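Local structure of protein P47 (Clostridium botulinum, 6EKT) at residues D69-I74 with F129-E134; Y175-L180 with G207-L212; M189-F194 with N408-W413. The protein may be part of a progenitor toxin complex that protects botulinum neurotoxin during gastrointestinal passage, and structurally resembles tubular lipid-binding (TULIP) proteins. All blocks are in the same frame, centred on the assembly; numbering follows the deposited sequence.

The three contacts are buried and run in a row along the elongated molecule. Both segments of interaction 1 reach one six-stranded antiparallel sheet, and interactions 2 and 3 join that sheet to a second one. Interactions 1 and 2, centres about 14 Å apart, share an aromatic seam: Phe129 CE2 comes within 3.5 Å of Phe177 CZ. Interactions 2 and 3 are closer still, about 10 Å between centres. A probable hydrogen bond joins Ser179 N to Lys412 O at 2.9 Å, and Trp413 packs against both segments of interaction 2. Interactions 1 and 3 do not touch; their nearest atoms are about 9 Å apart.

Interaction 1: D69-I74 with F129-E134; sequences DNWEII and FNFGSE
Trp71 and Phe129 meet without any backbone pairing: their CA atoms stand 12.1 Å apart, and no hydrogen bond links the segments; the contact is made by aromatic side chains. The indole leads with its six-membered ring, whose CZ3 approaches Phe129 CE2 at 3.6 Å while CE3 lies 3.7 Å from the same CE2 atom. The result is an offset edge-to-face pair, the edge of Trp71 turned to the face of Phe129, with planes at 74° and centroids 5.5 Å apart. Phe131 meets the next corner of the indole: its CZ faces Trp71 CH2 at 3.7 Å, each atom lying near the plane of the other ring, so these two rings come edge to edge from opposite directions. Strands 72-74 and 124-141 belong to one antiparallel sheet but have strands 81-88 and 108-118 between them. Contact across that interval is consistent with a sheet that wraps around a helix, as in TULIP proteins; Ile46 of helix 35-49 also touches Trp71. With chi1 at -75°, the indole CG sits opposite the carbonyl carbon of Trp71, which carries the six-membered ring to both phenylalanines. Phe131 sits within an Asx turn, in which Asn130 OD1 accepts from Gly132 N at 3.1 Å, the donor standing well above the carbonyl plane. The amide nitrogen of Asn130 is hydrogen-bonded to Asp114.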
ATOM      1  N   ASP A  69      30.588   7.725  14.710  1.00 45.65           N
ATOM      2  CA  ASP A  69      29.894   7.036  15.794  1.00 46.71           C
ATOM      3  C   ASP A  69      28.729   6.201  15.233  1.00 46.00           C
ATOM      4  O   ASP A  69      28.623   5.001  15.512  1.00 47.10           O
ATOM      5  CB  ASP A  69      29.367   8.083  16.784  1.00 48.77           C
ATOM      6  CG  ASP A  69      29.502   7.658  18.228  1.00 52.69           C
ATOM      7  OD1 ASP A  69      28.682   6.842  18.690  1.00 54.73           O
ATOM      8  OD2 ASP A  69      30.421   8.165  18.910  1.00 54.32           O
ATOM      9  N   ASN A  70      27.895   6.854  14.418  0.50 43.33           N
ATOM     10  CA  ASN A  70      26.631   6.317  13.911  0.50 41.76           C
ATOM     11  C   ASN A  70      26.114   7.278  12.837  0.50 39.57           C
ATOM     12  O   ASN A  70      26.628   8.390  12.723  0.50 38.49           O
ATOM     13  CB  ASN A  70      25.606   6.232  15.044  0.50 41.96           C
ATOM     14  CG  ASN A  70      24.393   5.416  14.659  0.50 41.43           C
ATOM     15  OD1 ASN A  70      24.416   4.718  13.651  0.50 40.81           O
ATOM     16  ND2 ASN A  70      23.331   5.503  15.447  0.50 41.41           N
ATOM     17  N   TRP A  71      25.133   6.840  12.043  1.00 38.63           N
ATOM     18  CA  TRP A  71      24.274   7.756  11.268  1.00 37.04           C
ATOM     19  C   TRP A  71      22.856   7.442  11.718  1.00 36.99           C
ATOM     20  O   TRP A  71      22.498   6.267  11.850  1.00 39.53           O
ATOM     21  CB  TRP A  71      24.381   7.542   9.756  1.00 35.99           C
ATOM     22  CG  TRP A  71      25.619   8.050   9.073  1.00 36.49           C
ATOM     23  CD1 TRP A  71      26.820   8.407   9.649  1.00 37.50           C
ATOM     24  CD2 TRP A  71      25.799   8.199   7.663  1.00 35.97           C
ATOM     25  NE1 TRP A  71      27.717   8.801   8.682  1.00 36.79           N
ATOM     26  CE2 TRP A  71      27.125   8.671   7.455  1.00 36.27           C
ATOM     27  CE3 TRP A  71      24.966   7.990   6.549  1.00 35.06           C
ATOM     28  CZ2 TRP A  71      27.633   8.945   6.179  1.00 36.13           C
ATOM     29  CZ3 TRP A  71      25.474   8.247   5.278  1.00 35.13           C
ATOM     30  CH2 TRP A  71      26.798   8.731   5.105  1.00 35.65           C
ATOM     31  N   GLU A  72      22.052   8.472  11.974  1.00 36.30           N
ATOM     32  CA  GLU A  72      20.695   8.290  12.500  1.00 36.14           C
ATOM     33  C   GLU A  72      19.730   9.248  11.824  1.00 34.58           C
ATOM     34  O   GLU A  72      19.966  10.462  11.811  1.00 34.62           O
ATOM     35  CB  GLU A  72      20.664   8.512  14.018  1.00 38.22           C
ATOM     36  CG  GLU A  72      19.267   8.449  14.641  1.00 40.01           C
ATOM     37  CD  GLU A  72      19.181   9.022  16.057  1.00 42.39           C
ATOM     38  OE1 GLU A  72      20.175   9.586  16.561  1.00 44.22           O
ATOM     39  OE2 GLU A  72      18.103   8.908  16.683  1.00 43.14           O
ATOM     40  N   ILE A  73      18.655   8.693  11.270  1.00 32.85           N
ATOM     41  CA  ILE A  73      17.576   9.462  10.651  1.00 31.76           C
ATOM     42  C   ILE A  73      16.790  10.157  11.749  1.00 32.28           C
ATOM     43  O   ILE A  73      16.527   9.567  12.788  1.00 33.85           O
ATOM     44  CB  ILE A  73      16.611   8.557   9.831  1.00 30.81           C
ATOM     45  CG1 ILE A  73      17.388   7.762   8.774  1.00 30.51           C
ATOM     46  CG2 ILE A  73      15.469   9.372   9.190  1.00 28.77           C
ATOM     47  CD1 ILE A  73      16.656   6.521   8.297  1.00 30.62           C
ATOM     48  N   ILE A  74      16.443  11.421  11.507  1.00 31.94           N
ATOM     49  CA  ILE A  74      15.601  12.210  12.406  1.00 32.93           C
ATOM     50  C   ILE A  74      14.495  12.876  11.583  1.00 32.16           C
ATOM     51  O   ILE A  74      14.557  12.879  10.349  1.00 30.55           O
ATOM     52  CB  ILE A  74      16.432  13.255  13.228  1.00 33.62           C
ATOM     53  CG1 ILE A  74      17.132  14.291  12.320  1.00 32.37           C
ATOM     54  CG2 ILE A  74      17.430  12.540  14.147  1.00 35.34           C
ATOM     55  CD1 ILE A  74      17.868  15.403  13.061  1.00 32.18           C
ATOM     56  N   PHE A 129      20.865   6.327  -0.527  1.00 30.41           N
ATOM     57  CA  PHE A 129      21.417   7.690  -0.501  1.00 30.36           C
ATOM     58  C   PHE A 129      21.968   8.104  -1.863  1.00 30.56           C
ATOM     59  O   PHE A 129      22.640   7.317  -2.541  1.00 30.63           O
ATOM     60  CB  PHE A 129      22.565   7.790   0.501  1.00 30.72           C
ATOM     61  CG  PHE A 129      22.134   7.888   1.939  1.00 30.26           C
ATOM     62  CD1 PHE A 129      21.323   8.936   2.380  1.00 29.57           C
ATOM     63  CD2 PHE A 129      22.575   6.953   2.863  1.00 31.54           C
ATOM     64  CE1 PHE A 129      20.943   9.032   3.715  1.00 29.37           C
ATOM     65  CE2 PHE A 129      22.211   7.050   4.202  1.00 31.60           C
ATOM     66  CZ  PHE A 129      21.404   8.100   4.625  1.00 29.94           C
ATOM     67  N   ASN A 130      21.697   9.347  -2.242  1.00 30.26           N
ATOM     68  CA  ASN A 130      22.315   9.954  -3.406  1.00 31.83           C
ATOM     69  C   ASN A 130      23.048  11.222  -2.966  1.00 32.22           C
ATOM     70  O   ASN A 130      22.421  12.221  -2.603  1.00 30.51           O
ATOM     71  CB  ASN A 130      21.267  10.276  -4.475  1.00 32.20           C
ATOM     72  CG  ASN A 130      21.880  10.738  -5.777  1.00 32.78           C
ATOM     73  OD1 ASN A 130      23.103  10.861  -5.911  1.00 34.96           O
ATOM     74  ND2 ASN A 130      21.029  11.028  -6.741  1.00 33.84           N
ATOM     75  N   PHE A 131      24.376  11.146  -2.994  1.00 34.15           N
ATOM     76  CA  PHE A 131      25.242  12.225  -2.532  1.00 34.85           C
ATOM     77  C   PHE A 131      25.362  13.335  -3.581  1.00 35.02           C
ATOM     78  O   PHE A 131      25.840  14.435  -3.267  1.00 34.47           O
ATOM     79  CB  PHE A 131      26.640  11.680  -2.196  1.00 36.77           C
ATOM     80  CG  PHE A 131      26.741  10.932  -0.880  1.00 38.24           C
ATOM     81  CD1 PHE A 131      25.614  10.492  -0.176  1.00 38.85           C
ATOM     82  CD2 PHE A 131      28.000  10.613  -0.368  1.00 39.82           C
ATOM     83  CE1 PHE A 131      25.742   9.766   1.008  1.00 39.82           C
ATOM     84  CE2 PHE A 131      28.137   9.892   0.817  1.00 40.24           C
ATOM     85  CZ  PHE A 131      27.005   9.471   1.509  1.00 40.93           C
ATOM     86  N   GLY A 132      24.968  13.034  -4.823  1.00 35.11           N
ATOM     87  CA  GLY A 132      24.997  14.004  -5.924  1.00 36.08           C
ATOM     88  C   GLY A 132      26.401  14.443  -6.274  1.00 38.86           C
ATOM     89  O   GLY A 132      27.323  13.614  -6.346  1.00 38.89           O
ATOM     90  N   SER A 133      26.567  15.747  -6.483  1.00 39.01           N
ATOM     91  CA  SER A 133      27.865  16.315  -6.847  1.00 41.39           C
ATOM     92  C   SER A 133      27.949  17.735  -6.299  1.00 42.68           C
ATOM     93  O   SER A 133      26.990  18.225  -5.707  1.00 42.54           O
ATOM     94  CB  SER A 133      28.068  16.286  -8.370  1.00 41.96           C
ATOM     95  OG  SER A 133      27.229  17.220  -9.025  1.00 42.42           O
ATOM     96  N   GLU A 134      29.091  18.398  -6.484  1.00 44.83           N
ATOM     97  CA  GLU A 134      29.248  19.781  -6.022  1.00 45.96           C
ATOM     98  C   GLU A 134      28.301  20.752  -6.726  1.00 44.58           C
ATOM     99  O   GLU A 134      28.006  21.814  -6.193  1.00 44.85           O
ATOM    100  CB  GLU A 134      30.702  20.239  -6.151  1.00 50.31           C
ATOM    101  CG  GLU A 134      31.605  19.657  -5.066  1.00 55.12           C
ATOM    102  CD  GLU A 134      32.869  19.015  -5.623  1.00 59.95           C
ATOM    103  OE1 GLU A 134      33.640  19.731  -6.308  1.00 63.33           O
ATOM    104  OE2 GLU A 134      33.104  17.801  -5.365  1.00 61.17           O
TER

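Interaction 2: Y175-L180 with G207-L212; sequences YIFASL and GYLFIL
Leu209, near the start of strand 208-214, sends its CD2 methyl to Phe177 CD1 at 4.1 Å. The two side chains cross at about a right angle. The phenyl ring is backed within its own segment, where Tyr175 CD2 lies over the ring centre, 3.6 Å above its plane, which leaves one face of Phe177 occupied by the tyrosine edge. Val38 of helix 35-49 also touches Phe177, and Lys35 of that helix touches Leu209. Phe210 follows with its side chain directed elsewhere, onto Tyr199 of the adjoining strand. The two segments lie in different antiparallel sheets that face each other here, 9.2 Å apart between the CA atoms of Phe177 and Leu209. No hydrogen bond links them, and the layers are joined by apolar packing. Ile211 returns to the interface. Its CG1 branch is nearly extended at chi2 (163°) and carries CD1 to 3.8 Å from Ala178 CB, the small alanine methyl meeting the end of the longer chain. The CA atoms of Ile211 and Ala178 are 9.1 Å apart, much the same spacing as at Leu209. Trp413 touches both Leu209 and Ile211 from the strand beside Ala178.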
ATOM      1  N   TYR A 175      24.061   1.567   1.670  1.00 39.70           N
ATOM      2  CA  TYR A 175      22.930   1.075   2.444  1.00 38.74           C
ATOM      3  C   TYR A 175      21.655   1.042   1.575  1.00 36.72           C
ATOM      4  O   TYR A 175      21.334   2.026   0.898  1.00 34.74           O
ATOM      5  CB  TYR A 175      22.711   1.857   3.748  1.00 38.68           C
ATOM      6  CG  TYR A 175      21.543   1.317   4.528  1.00 39.83           C
ATOM      7  CD1 TYR A 175      21.689   0.189   5.345  1.00 41.11           C
ATOM      8  CD2 TYR A 175      20.265   1.894   4.405  1.00 38.45           C
ATOM      9  CE1 TYR A 175      20.606  -0.330   6.042  1.00 42.56           C
ATOM     10  CE2 TYR A 175      19.179   1.384   5.099  1.00 38.83           C
ATOM     11  CZ  TYR A 175      19.350   0.277   5.914  1.00 41.21           C
ATOM     12  OH  TYR A 175      18.263  -0.233   6.591  1.00 42.07           O
ATOM     13  N   ILE A 176      20.974  -0.110   1.580  1.00 36.14           N
ATOM     14  CA  ILE A 176      19.739  -0.304   0.802  1.00 35.01           C
ATOM     15  C   ILE A 176      18.574  -0.018   1.734  1.00 34.02           C
ATOM     16  O   ILE A 176      18.296  -0.808   2.644  1.00 34.91           O
ATOM     17  CB  ILE A 176      19.599  -1.754   0.240  1.00 36.53           C
ATOM     18  CG1 ILE A 176      20.838  -2.213  -0.563  1.00 38.28           C
ATOM     19  CG2 ILE A 176      18.295  -1.928  -0.537  1.00 35.29           C
ATOM     20  CD1 ILE A 176      21.290  -1.278  -1.677  1.00 38.81           C
ATOM     21  N   PHE A 177      17.906   1.115   1.518  1.00 32.81           N
ATOM     22  CA  PHE A 177      16.691   1.435   2.274  1.00 31.81           C
ATOM     23  C   PHE A 177      15.540   0.498   1.940  1.00 31.45           C
ATOM     24  O   PHE A 177      14.804   0.090   2.833  1.00 31.64           O
ATOM     25  CB  PHE A 177      16.294   2.905   2.101  1.00 30.70           C
ATOM     26  CG  PHE A 177      17.249   3.853   2.786  1.00 30.88           C
ATOM     27  CD1 PHE A 177      17.134   4.104   4.154  1.00 31.48           C
ATOM     28  CD2 PHE A 177      18.271   4.461   2.071  1.00 31.07           C
ATOM     29  CE1 PHE A 177      18.034   4.954   4.807  1.00 32.19           C
ATOM     30  CE2 PHE A 177      19.180   5.303   2.710  1.00 31.59           C
ATOM     31  CZ  PHE A 177      19.056   5.552   4.078  1.00 32.02           C
ATOM     32  N   ALA A 178      15.409   0.175   0.658  1.00 30.80           N
ATOM     33  CA  ALA A 178      14.372  -0.727   0.162  1.00 31.49           C
ATOM     34  C   ALA A 178      14.843  -1.283  -1.160  1.00 32.20           C
ATOM     35  O   ALA A 178      15.530  -0.594  -1.930  1.00 32.04           O
ATOM     36  CB  ALA A 178      13.032  -0.005  -0.007  1.00 30.06           C
ATOM     37  N   SER A 179      14.518  -2.547  -1.404  1.00 33.65           N
ATOM     38  CA  SER A 179      14.645  -3.096  -2.733  1.00 34.32           C
ATOM     39  C   SER A 179      13.250  -3.089  -3.357  1.00 33.71           C
ATOM     40  O   SER A 179      12.248  -3.317  -2.667  1.00 32.81           O
ATOM     41  CB  SER A 179      15.227  -4.497  -2.660  1.00 37.70           C
ATOM     42  OG  SER A 179      14.958  -5.205  -3.846  1.00 40.78           O
ATOM     43  N   LEU A 180      13.201  -2.799  -4.653  1.00 33.84           N
ATOM     44  CA  LEU A 180      11.951  -2.730  -5.407  1.00 33.17           C
ATOM     45  C   LEU A 180      11.995  -3.752  -6.529  1.00 33.97           C
ATOM     46  O   LEU A 180      12.930  -3.743  -7.333  1.00 34.20           O
ATOM     47  CB  LEU A 180      11.762  -1.302  -5.974  1.00 33.06           C
ATOM     48  CG  LEU A 180      10.546  -0.957  -6.854  1.00 32.86           C
ATOM     49  CD1 LEU A 180      10.174   0.520  -6.733  1.00 31.72           C
ATOM     50  CD2 LEU A 180      10.717  -1.354  -8.324  1.00 33.92           C
ATOM     51  N   GLY A 207       8.927   8.655  12.790  1.00 35.92           N
ATOM     52  CA  GLY A 207       8.865   9.184  11.422  1.00 33.14           C
ATOM     53  C   GLY A 207       8.703   8.035  10.442  1.00 32.10           C
ATOM     54  O   GLY A 207       9.086   6.888  10.754  1.00 32.30           O
ATOM     55  N   TYR A 208       8.108   8.330   9.282  1.00 29.91           N
ATOM     56  CA  TYR A 208       7.774   7.302   8.280  1.00 28.39           C
ATOM     57  C   TYR A 208       8.464   7.533   6.933  1.00 26.82           C
ATOM     58  O   TYR A 208       8.498   8.665   6.423  1.00 26.78           O
ATOM     59  CB  TYR A 208       6.240   7.206   8.070  1.00 28.11           C
ATOM     60  CG  TYR A 208       5.369   7.056   9.321  1.00 28.89           C
ATOM     61  CD1 TYR A 208       5.817   6.353  10.453  1.00 30.38           C
ATOM     62  CD2 TYR A 208       4.066   7.580   9.353  1.00 28.89           C
ATOM     63  CE1 TYR A 208       5.013   6.203  11.583  1.00 30.76           C
ATOM     64  CE2 TYR A 208       3.252   7.437  10.480  1.00 29.56           C
ATOM     65  CZ  TYR A 208       3.743   6.751  11.597  1.00 31.06           C
ATOM     66  OH  TYR A 208       2.965   6.582  12.719  1.00 32.32           O
ATOM     67  N   LEU A 209       9.038   6.465   6.382  1.00 26.05           N
ATOM     68  CA  LEU A 209       9.551   6.467   5.008  1.00 25.09           C
ATOM     69  C   LEU A 209       8.480   5.823   4.154  1.00 24.33           C
ATOM     70  O   LEU A 209       7.968   4.727   4.501  1.00 25.67           O
ATOM     71  CB  LEU A 209      10.857   5.663   4.869  1.00 26.15           C
ATOM     72  CG  LEU A 209      12.184   6.291   5.367  1.00 26.53           C
ATOM     73  CD1 LEU A 209      12.249   6.245   6.876  1.00 27.51           C
ATOM     74  CD2 LEU A 209      13.390   5.545   4.805  1.00 27.70           C
ATOM     75  N   PHE A 210       8.126   6.486   3.055  1.00 22.62           N
ATOM     76  CA  PHE A 210       7.089   5.990   2.147  1.00 22.35           C
ATOM     77  C   PHE A 210       7.603   5.867   0.734  1.00 22.44           C
ATOM     78  O   PHE A 210       8.422   6.678   0.302  1.00 22.78           O
ATOM     79  CB  PHE A 210       5.864   6.919   2.157  1.00 22.37           C
ATOM     80  CG  PHE A 210       4.974   6.749   3.354  1.00 22.42           C
ATOM     81  CD1 PHE A 210       4.186   5.603   3.494  1.00 22.98           C
ATOM     82  CD2 PHE A 210       4.884   7.751   4.325  1.00 22.99           C
ATOM     83  CE1 PHE A 210       3.350   5.441   4.602  1.00 23.90           C
ATOM     84  CE2 PHE A 210       4.044   7.612   5.431  1.00 23.10           C
ATOM     85  CZ  PHE A 210       3.275   6.454   5.575  1.00 23.82           C
ATOM     86  N   ILE A 211       7.115   4.854   0.018  1.00 22.60           N
ATOM     87  CA  ILE A 211       7.291   4.763  -1.441  1.00 22.54           C
ATOM     88  C   ILE A 211       5.884   4.799  -2.025  1.00 22.75           C
ATOM     89  O   ILE A 211       5.030   3.990  -1.646  1.00 24.00           O
ATOM     90  CB  ILE A 211       8.056   3.469  -1.869  1.00 22.67           C
ATOM     91  CG1 ILE A 211       9.517   3.533  -1.406  1.00 23.16           C
ATOM     92  CG2 ILE A 211       7.984   3.246  -3.386  1.00 23.03           C
ATOM     93  CD1 ILE A 211      10.252   2.185  -1.404  1.00 24.59           C
ATOM     94  N   LEU A 212       5.657   5.749  -2.927  1.00 22.74           N
ATOM     95  CA  LEU A 212       4.383   5.909  -3.628  1.00 22.87           C
ATOM     96  C   LEU A 212       4.542   5.310  -5.013  1.00 23.38           C
ATOM     97  O   LEU A 212       5.525   5.613  -5.683  1.00 23.80           O
ATOM     98  CB  LEU A 212       4.046   7.407  -3.738  1.00 23.58           C
ATOM     99  CG  LEU A 212       3.523   8.180  -2.522  1.00 24.97           C
ATOM    100  CD1 LEU A 212       4.237   7.923  -1.215  1.00 26.15           C
ATOM    101  CD2 LEU A 212       3.476   9.677  -2.801  1.00 24.21           C
TER

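Interaction 3: M189-F194 with N408-W413; sequences MNPKQF and NNTIKW
Met189 and Thr410 are the centre of this contact, with Met189 CB 3.5 Å from Thr410 OG1. The thioether chain bends at chi3 (75°), which brings CE back toward the same hydroxyl, while SD lies 3.9 Å from Asn409 CB and close to the amide nitrogen of that residue. On its other branch Thr410 is apolar: CG2 meets the CG-CD edge of the Pro191 ring, 3.7 Å from Pro191 CD. Chi1 of -60° sets the threonine CG2 anti to the backbone N and leaves OG1 beside that N. The hydroxyl is held by two hydrogen bonds. It accepts from Asn409 ND2 at 3.0 Å, the donor bond tilted 22° out of the amide plane, and it donates to a water at 2.7 Å. The water in turn donates to Asn190 OD1 at 3.1 Å, a water bridge between the two segments. In the next shell Ser184 OG bonds both Asn409 ND2 and Asn190 OD1, and Asn409 OD1 is bonded to Ile186 N, so the amide is fixed at both ends. The turn from helix 403-409 into strand 411-413 thus packs against the chain entering strand 193-199, where Lys192 and Gln193 form a classic beta bulge opposite Val214. Tyr31 of strand 29-34 touches Met189, Thr410 and Ile411, and Leu180 of strand 178-181 touches Pro191 and Ile411.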
ATOM      1  N   MET A 189       0.612  -6.003  -8.842  1.00 28.99           N
ATOM      2  CA  MET A 189       1.386  -5.057  -8.024  1.00 28.69           C
ATOM      3  C   MET A 189       2.549  -4.361  -8.738  1.00 29.03           C
ATOM      4  O   MET A 189       3.047  -3.320  -8.232  1.00 27.54           O
ATOM      5  CB  MET A 189       1.912  -5.762  -6.772  1.00 29.09           C
ATOM      6  CG  MET A 189       0.839  -6.133  -5.766  1.00 28.93           C
ATOM      7  SD  MET A 189       1.484  -6.801  -4.217  1.00 29.66           S
ATOM      8  CE  MET A 189       2.094  -5.315  -3.406  1.00 28.58           C
ATOM      9  N   ASN A 190       3.004  -4.914  -9.880  1.00 29.54           N
ATOM     10  CA  ASN A 190       4.248  -4.445 -10.531  1.00 30.19           C
ATOM     11  C   ASN A 190       4.253  -2.938 -10.786  1.00 29.45           C
ATOM     12  O   ASN A 190       3.377  -2.412 -11.484  1.00 28.45           O
ATOM     13  CB  ASN A 190       4.548  -5.184 -11.835  1.00 31.26           C
ATOM     14  CG  ASN A 190       4.928  -6.644 -11.629  1.00 33.04           C
ATOM     15  OD1 ASN A 190       5.223  -7.106 -10.513  1.00 33.31           O
ATOM     16  ND2 ASN A 190       4.909  -7.390 -12.728  1.00 33.06           N
ATOM     17  N   PRO A 191       5.228  -2.230 -10.193  1.00 29.86           N
ATOM     18  CA  PRO A 191       5.211  -0.769 -10.256  1.00 29.11           C
ATOM     19  C   PRO A 191       5.876  -0.265 -11.537  1.00 30.57           C
ATOM     20  O   PRO A 191       6.887  -0.820 -11.992  1.00 30.66           O
ATOM     21  CB  PRO A 191       6.012  -0.364  -9.028  1.00 29.20           C
ATOM     22  CG  PRO A 191       7.000  -1.483  -8.865  1.00 29.45           C
ATOM     23  CD  PRO A 191       6.280  -2.735  -9.297  1.00 30.12           C
ATOM     24  N   LYS A 192       5.304   0.783 -12.112  1.00 30.82           N
ATOM     25  CA  LYS A 192       5.835   1.342 -13.345  1.00 32.25           C
ATOM     26  C   LYS A 192       6.562   2.639 -13.014  1.00 31.45           C
ATOM     27  O   LYS A 192       7.584   2.941 -13.603  1.00 32.79           O
ATOM     28  CB  LYS A 192       4.708   1.574 -14.350  1.00 33.24           C
ATOM     29  CG  LYS A 192       4.113   0.294 -14.953  1.00 35.82           C
ATOM     30  CD  LYS A 192       5.064  -0.364 -15.949  1.00 38.45           C
ATOM     31  CE  LYS A 192       4.475  -1.631 -16.563  1.00 41.62           C
ATOM     32  NZ  LYS A 192       4.444  -2.791 -15.607  1.00 42.51           N
ATOM     33  N   GLN A 193       6.020   3.382 -12.054  1.00 29.85           N
ATOM     34  CA  GLN A 193       6.544   4.681 -11.622  1.00 29.89           C
ATOM     35  C   GLN A 193       6.444   4.805 -10.102  1.00 28.50           C
ATOM     36  O   GLN A 193       5.504   4.290  -9.490  1.00 28.49           O
ATOM     37  CB  GLN A 193       5.764   5.817 -12.286  1.00 30.73           C
ATOM     38  CG  GLN A 193       5.783   5.799 -13.818  1.00 32.99           C
ATOM     39  CD  GLN A 193       4.867   6.853 -14.406  1.00 33.42           C
ATOM     40  OE1 GLN A 193       5.278   7.993 -14.606  1.00 34.08           O
ATOM     41  NE2 GLN A 193       3.612   6.480 -14.674  1.00 33.31           N
ATOM     42  N   PHE A 194       7.413   5.479  -9.485  1.00 28.07           N
ATOM     43  CA  PHE A 194       7.510   5.466  -8.029  1.00 28.43           C
ATOM     44  C   PHE A 194       8.299   6.664  -7.514  1.00 29.06           C
ATOM     45  O   PHE A 194       9.176   7.182  -8.212  1.00 30.48           O
ATOM     46  CB  PHE A 194       8.098   4.129  -7.510  1.00 28.44           C
ATOM     47  CG  PHE A 194       9.087   3.485  -8.453  1.00 30.68           C
ATOM     48  CD1 PHE A 194      10.436   3.837  -8.417  1.00 30.90           C
ATOM     49  CD2 PHE A 194       8.671   2.524  -9.389  1.00 31.21           C
ATOM     50  CE1 PHE A 194      11.352   3.240  -9.286  1.00 32.89           C
ATOM     51  CE2 PHE A 194       9.585   1.928 -10.266  1.00 32.97           C
ATOM     52  CZ  PHE A 194      10.926   2.289 -10.216  1.00 33.88           C
ATOM     53  N   ASN A 408       5.417  -8.654   1.076  1.00 33.69           N
ATOM     54  CA  ASN A 408       6.767  -9.064   0.653  1.00 34.47           C
ATOM     55  C   ASN A 408       7.029  -9.046  -0.853  1.00 33.97           C
ATOM     56  O   ASN A 408       8.163  -9.222  -1.270  1.00 34.54           O
ATOM     57  CB  ASN A 408       7.101 -10.462   1.188  1.00 35.81           C
ATOM     58  CG  ASN A 408       7.342 -10.464   2.675  1.00 36.49           C
ATOM     59  OD1 ASN A 408       7.860  -9.499   3.243  1.00 36.38           O
ATOM     60  ND2 ASN A 408       6.947 -11.537   3.320  1.00 37.55           N
ATOM     61  N   ASN A 409       5.993  -8.806  -1.653  1.00 33.42           N
ATOM     62  CA  ASN A 409       6.084  -8.946  -3.116  1.00 33.60           C
ATOM     63  C   ASN A 409       6.939  -7.904  -3.865  1.00 33.12           C
ATOM     64  O   ASN A 409       7.705  -8.252  -4.775  1.00 33.89           O
ATOM     65  CB  ASN A 409       4.678  -8.945  -3.719  1.00 32.73           C
ATOM     66  CG  ASN A 409       4.685  -9.329  -5.175  1.00 33.40           C
ATOM     67  OD1 ASN A 409       4.897 -10.501  -5.526  1.00 34.48           O
ATOM     68  ND2 ASN A 409       4.502  -8.342  -6.037  1.00 31.43           N
ATOM     69  N   THR A 410       6.760  -6.632  -3.512  1.00 32.07           N
ATOM     70  CA  THR A 410       7.239  -5.520  -4.322  1.00 31.55           C
ATOM     71  C   THR A 410       8.321  -4.720  -3.600  1.00 31.13           C
ATOM     72  O   THR A 410       9.401  -4.539  -4.142  1.00 31.33           O
ATOM     73  CB  THR A 410       6.059  -4.628  -4.788  1.00 31.31           C
ATOM     74  OG1 THR A 410       5.170  -5.427  -5.577  1.00 31.20           O
ATOM     75  CG2 THR A 410       6.545  -3.427  -5.635  1.00 30.15           C
ATOM     76  N   ILE A 411       8.034  -4.269  -2.383  1.00 30.43           N
ATOM     77  CA  ILE A 411       8.990  -3.490  -1.604  1.00 31.00           C
ATOM     78  C   ILE A 411       9.424  -4.320  -0.423  1.00 32.74           C
ATOM     79  O   ILE A 411       8.599  -4.724   0.391  1.00 33.25           O
ATOM     80  CB  ILE A 411       8.395  -2.133  -1.127  1.00 29.56           C
ATOM     81  CG1 ILE A 411       7.988  -1.263  -2.332  1.00 28.20           C
ATOM     82  CG2 ILE A 411       9.330  -1.383  -0.148  1.00 28.81           C
ATOM     83  CD1 ILE A 411       9.083  -0.945  -3.341  1.00 28.62           C
ATOM     84  N   LYS A 412      10.723  -4.574  -0.355  1.00 34.24           N
ATOM     85  CA  LYS A 412      11.319  -5.147   0.833  1.00 35.96           C
ATOM     86  C   LYS A 412      12.204  -4.096   1.484  1.00 35.60           C
ATOM     87  O   LYS A 412      13.250  -3.728   0.942  1.00 35.64           O
ATOM     88  CB  LYS A 412      12.114  -6.404   0.481  1.00 38.42           C
ATOM     89  CG  LYS A 412      11.236  -7.543  -0.036  1.00 40.09           C
ATOM     90  CD  LYS A 412      11.946  -8.895  -0.016  1.00 43.81           C
ATOM     91  CE  LYS A 412      13.031  -9.035  -1.081  1.00 46.00           C
ATOM     92  NZ  LYS A 412      12.467  -8.839  -2.446  1.00 47.22           N
ATOM     93  N   TRP A 413      11.764  -3.612   2.638  1.00 35.56           N
ATOM     94  CA  TRP A 413      12.502  -2.601   3.392  1.00 36.93           C
ATOM     95  C   TRP A 413      13.773  -3.208   3.968  1.00 39.19           C
ATOM     96  O   TRP A 413      13.714  -4.230   4.653  1.00 40.09           O
ATOM     97  CB  TRP A 413      11.614  -2.015   4.472  1.00 35.59           C
ATOM     98  CG  TRP A 413      10.458  -1.210   3.897  1.00 33.61           C
ATOM     99  CD1 TRP A 413       9.163  -1.625   3.729  1.00 33.78           C
ATOM    100  CD2 TRP A 413      10.521   0.123   3.398  1.00 32.35           C
ATOM    101  NE1 TRP A 413       8.406  -0.615   3.174  1.00 31.85           N
ATOM    102  CE2 TRP A 413       9.209   0.478   2.977  1.00 31.70           C
ATOM    103  CE3 TRP A 413      11.549   1.077   3.307  1.00 31.66           C
ATOM    104  CZ2 TRP A 413       8.901   1.735   2.437  1.00 29.40           C
ATOM    105  CZ3 TRP A 413      11.245   2.344   2.771  1.00 30.71           C
ATOM    106  CH2 TRP A 413       9.931   2.658   2.344  1.00 30.12           C
TER
HETATM  107  O   HOH W   1       6.465  -6.028  -7.871  1.00 31.44           O